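Long-range contact in sporozoite-specific SAG protein (Toxoplasma gondii, PDB 2WNK), which is a surface antigen of the SRS family, related to SAG2 and specific to the sporozoite stage, and probably acts at the parasite surface in contacts with the host: residues A[36-47]-A[53-62]. Sequence-based numbering, arbitrary orientation.
Sequences KPAYEAGDSTKV and CSNEAALKDV
The carbonyl oxygen of G42 is gripped from opposite faces of its plane. K60 NZ donates to G42 O at 2.7 Å from above that plane, and the backbone N of T45 reaches it from the other face. The K60 side chain kinks twice, at chi2 and chi3, which lets NZ turn to G42, and it passes across D43, with its CD 3.4 Å from D43 OD1. The carboxylate and the ammonium of this pair do not touch, though their opposite charges may still attract.

A ladder of backbone bonds follows. L59 N donates to T45 O at 2.8 Å in a nearly straight bond (174°). V47 and A57 form an antiparallel hydrogen-bonded pair, bonded in both directions. K46 and A58 form the adjoining non-hydrogen-bonded pair, and their side chains splay apart.

At the other end, E56 reaches between two lysines. It runs out straight past CG, which brings the carboxylate alongside the P37 ring, with E56 CD 4.0 Å from P37 CG. K46 NZ meets E56 OE1 nearly along its C-O axis at 3.1 Å. K36 NZ makes a weak, long salt bridge to E56 OE2 at 3.5 Å. A water accepts from K36 NZ and donates to C53 O, which gives this ammonium a second link to 53-62.

On the face of the hairpin that carries V47 and A57, the packing is apolar. The V47 and L59 side chains cross at about a right angle, with V47 CG1 3.8 Å from L59 CD1. V47 also touches F98, and V62 touches V96, both on strand 94-101. The C48-C53 disulfide ties the turn end. The arrangement is a short, disulfide-braced beta hairpin of strands 46-48 and 56-58, packed against strand 94-101 of the first SRS domain.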
loop_
_atom_site.group_PDB
_atom_site.type_symbol
_atom_site.label_atom_id
_atom_site.label_comp_id
_atom_site.label_asym_id
_atom_site.label_seq_id
_atom_site.Cartn_x
_atom_site.Cartn_y
_atom_site.Cartn_z
ATOM N N LYS A 36 10.032 -13.040 18.849
ATOM C CA LYS A 36 9.628 -12.269 20.021
ATOM C C LYS A 36 8.878 -11.048 19.534
ATOM O O LYS A 36 9.318 -10.419 18.582
ATOM C CB LYS A 36 10.853 -11.785 20.783
ATOM C CG LYS A 36 10.460 -10.983 22.012
ATOM C CD LYS A 36 11.420 -11.243 23.120
ATOM C CE LYS A 36 10.738 -11.065 24.476
ATOM N NZ LYS A 36 10.793 -9.631 24.815
ATOM N N PRO A 37 7.722 -10.724 20.138
ATOM C CA PRO A 37 7.065 -11.380 21.274
ATOM C C PRO A 37 6.676 -12.809 20.935
ATOM O O PRO A 37 6.407 -13.128 19.764
ATOM C CB PRO A 37 5.767 -10.570 21.454
ATOM C CG PRO A 37 6.028 -9.251 20.763
ATOM C CD PRO A 37 6.893 -9.630 19.585
ATOM N N ALA A 38 6.600 -13.637 21.974
ATOM C CA ALA A 38 6.186 -15.039 21.829
ATOM C C ALA A 38 4.951 -15.161 20.939
ATOM O O ALA A 38 3.956 -14.449 21.142
ATOM C CB ALA A 38 5.925 -15.651 23.225
ATOM N N TYR A 39 5.014 -16.035 19.934
ATOM C CA TYR A 39 3.963 -16.036 18.917
ATOM C C TYR A 39 2.602 -16.519 19.444
ATOM O O TYR A 39 2.492 -17.653 19.957
ATOM C CB TYR A 39 4.338 -16.829 17.645
ATOM C CG TYR A 39 3.143 -16.794 16.720
ATOM C CD1 TYR A 39 2.300 -17.888 16.603
ATOM C CD2 TYR A 39 2.788 -15.622 16.069
ATOM C CE1 TYR A 39 1.189 -17.854 15.802
ATOM C CE2 TYR A 39 1.658 -15.563 15.275
ATOM C CZ TYR A 39 0.862 -16.689 15.144
ATOM O OH TYR A 39 -0.262 -16.640 14.367
ATOM N N GLU A 40 1.580 -15.665 19.330
ATOM C CA GLU A 40 0.162 -16.055 19.502
ATOM C C GLU A 40 -0.670 -15.653 18.270
ATOM O O GLU A 40 -0.376 -14.661 17.606
ATOM C CB GLU A 40 -0.442 -15.390 20.734
ATOM C CG GLU A 40 0.393 -15.517 21.983
ATOM C CD GLU A 40 -0.011 -16.701 22.809
ATOM O OE1 GLU A 40 0.829 -17.208 23.584
ATOM O OE2 GLU A 40 -1.180 -17.132 22.678
ATOM N N ALA A 41 -1.712 -16.424 17.948
ATOM C CA ALA A 41 -2.486 -16.166 16.736
ATOM C C ALA A 41 -3.643 -15.202 16.981
ATOM O O ALA A 41 -4.054 -14.993 18.117
ATOM C CB ALA A 41 -3.000 -17.501 16.112
ATOM N N GLY A 42 -4.123 -14.587 15.904
ATOM C CA GLY A 42 -5.343 -13.781 15.934
ATOM C C GLY A 42 -5.398 -12.634 16.924
ATOM O O GLY A 42 -4.502 -11.777 16.976
ATOM N N ASP A 43 -6.463 -12.608 17.714
ATOM C CA ASP A 43 -6.732 -11.509 18.636
ATOM C C ASP A 43 -5.607 -11.293 19.644
ATOM O O ASP A 43 -5.426 -10.186 20.150
ATOM C CB ASP A 43 -8.041 -11.786 19.380
ATOM C CG ASP A 43 -8.823 -10.524 19.695
ATOM O OD1 ASP A 43 -8.374 -9.418 19.337
ATOM O OD2 ASP A 43 -9.906 -10.636 20.300
ATOM N N SER A 44 -4.844 -12.348 19.922
ATOM C CA SER A 44 -3.853 -12.331 21.009
ATOM C C SER A 44 -2.432 -11.924 20.606
ATOM O O SER A 44 -1.571 -11.792 21.480
ATOM C CB SER A 44 -3.745 -13.708 21.684
ATOM O OG SER A 44 -4.951 -14.105 22.326
ATOM N N THR A 45 -2.183 -11.786 19.302
ATOM C CA THR A 45 -0.834 -11.547 18.763
ATOM C C THR A 45 -0.248 -10.280 19.339
ATOM O O THR A 45 -0.960 -9.282 19.434
ATOM C CB THR A 45 -0.888 -11.349 17.240
ATOM O OG1 THR A 45 -1.435 -12.537 16.650
ATOM C CG2 THR A 45 0.503 -11.120 16.662
ATOM N N LYS A 46 1.040 -10.321 19.699
ATOM C CA LYS A 46 1.722 -9.131 20.191
ATOM C C LYS A 46 2.847 -8.709 19.244
ATOM O O LYS A 46 3.361 -9.536 18.461
ATOM C CB LYS A 46 2.274 -9.372 21.597
ATOM C CG LYS A 46 1.191 -9.749 22.605
ATOM C CD LYS A 46 1.695 -9.585 24.037
ATOM C CE LYS A 46 1.745 -8.108 24.431
ATOM N NZ LYS A 46 2.338 -7.870 25.791
ATOM N N VAL A 47 3.229 -7.437 19.307
ATOM C CA VAL A 47 4.351 -6.931 18.504
ATOM C C VAL A 47 5.237 -6.144 19.446
ATOM O O VAL A 47 4.767 -5.658 20.474
ATOM C CB VAL A 47 3.901 -5.985 17.403
ATOM C CG1 VAL A 47 2.911 -6.735 16.448
ATOM C CG2 VAL A 47 3.251 -4.704 18.021
ATOM N N CYS A 53 12.570 -4.789 21.723
ATOM C CA CYS A 53 11.446 -5.381 22.417
ATOM C C CYS A 53 11.404 -4.944 23.883
ATOM O O CYS A 53 10.827 -5.634 24.738
ATOM C CB CYS A 53 11.483 -6.892 22.279
ATOM S SG CYS A 53 10.956 -7.402 20.625
ATOM N N SER A 54 11.989 -3.789 24.193
ATOM C CA SER A 54 11.843 -3.239 25.548
ATOM C C SER A 54 10.341 -2.964 25.872
ATOM O O SER A 54 9.930 -3.002 27.038
ATOM C CB SER A 54 12.655 -1.942 25.700
ATOM O OG SER A 54 12.070 -0.924 24.894
ATOM N N ASN A 55 9.558 -2.638 24.842
ATOM C CA ASN A 55 8.120 -2.365 24.956
ATOM C C ASN A 55 7.366 -3.248 23.950
ATOM O O ASN A 55 7.855 -3.453 22.834
ATOM C CB ASN A 55 7.850 -0.887 24.662
ATOM C CG ASN A 55 8.327 0.013 25.775
ATOM O OD1 ASN A 55 9.537 0.185 25.955
ATOM N ND2 ASN A 55 7.395 0.631 26.503
ATOM N N GLU A 56 6.190 -3.736 24.345
ATOM C CA GLU A 56 5.330 -4.539 23.472
ATOM C C GLU A 56 3.902 -4.084 23.580
ATOM O O GLU A 56 3.476 -3.536 24.608
ATOM C CB GLU A 56 5.301 -5.993 23.924
ATOM C CG GLU A 56 6.588 -6.685 23.967
ATOM C CD GLU A 56 6.415 -8.082 24.552
ATOM O OE1 GLU A 56 5.255 -8.462 24.857
ATOM O OE2 GLU A 56 7.425 -8.791 24.672
ATOM N N ALA A 57 3.129 -4.396 22.556
ATOM C CA ALA A 57 1.696 -4.104 22.596
ATOM C C ALA A 57 0.944 -5.199 21.838
ATOM O O ALA A 57 1.534 -5.893 21.025
ATOM C CB ALA A 57 1.450 -2.784 21.929
ATOM N N ALA A 58 -0.362 -5.343 22.099
ATOM C CA ALA A 58 -1.186 -6.210 21.263
ATOM C C ALA A 58 -1.263 -5.638 19.858
ATOM O O ALA A 58 -1.451 -4.419 19.662
ATOM C CB ALA A 58 -2.594 -6.349 21.861
ATOM N N LEU A 59 -1.147 -6.513 18.873
ATOM C CA LEU A 59 -1.209 -6.086 17.493
ATOM C C LEU A 59 -2.464 -5.245 17.165
ATOM O O LEU A 59 -2.376 -4.262 16.425
ATOM C CB LEU A 59 -1.108 -7.297 16.558
ATOM C CG LEU A 59 -1.309 -6.980 15.077
ATOM C CD1 LEU A 59 -0.240 -6.040 14.531
ATOM C CD2 LEU A 59 -1.301 -8.278 14.278
ATOM N N LYS A 60 -3.641 -5.632 17.659
ATOM C CA LYS A 60 -4.860 -4.889 17.274
ATOM C C LYS A 60 -4.948 -3.480 17.842
ATOM O O LYS A 60 -5.779 -2.674 17.386
ATOM C CB LYS A 60 -6.140 -5.632 17.629
ATOM C CG LYS A 60 -6.069 -6.456 18.878
ATOM C CD LYS A 60 -5.475 -7.808 18.486
ATOM C CE LYS A 60 -5.490 -8.044 16.943
ATOM N NZ LYS A 60 -4.510 -9.083 16.440
ATOM N N ASP A 61 -4.125 -3.215 18.847
ATOM C CA ASP A 61 -4.026 -1.898 19.489
ATOM C C ASP A 61 -3.005 -0.998 18.809
ATOM O O ASP A 61 -2.874 0.194 19.175
ATOM C CB ASP A 61 -3.608 -2.075 20.941
ATOM C CG ASP A 61 -4.701 -2.656 21.779
ATOM O OD1 ASP A 61 -5.881 -2.436 21.426
ATOM O OD2 ASP A 61 -4.381 -3.315 22.789
ATOM N N VAL A 62 -2.230 -1.566 17.885
ATOM C CA VAL A 62 -1.295 -0.760 17.079
ATOM C C VAL A 62 -1.694 -0.696 15.616
ATOM O O VAL A 62 -1.628 0.352 14.975
ATOM C CB VAL A 62 0.142 -1.281 17.213
ATOM C CG1 VAL A 62 1.082 -0.446 16.381
ATOM C CG2 VAL A 62 0.540 -1.214 18.643
HETATM O O HOH W 1 12.126 -7.857 26.450
#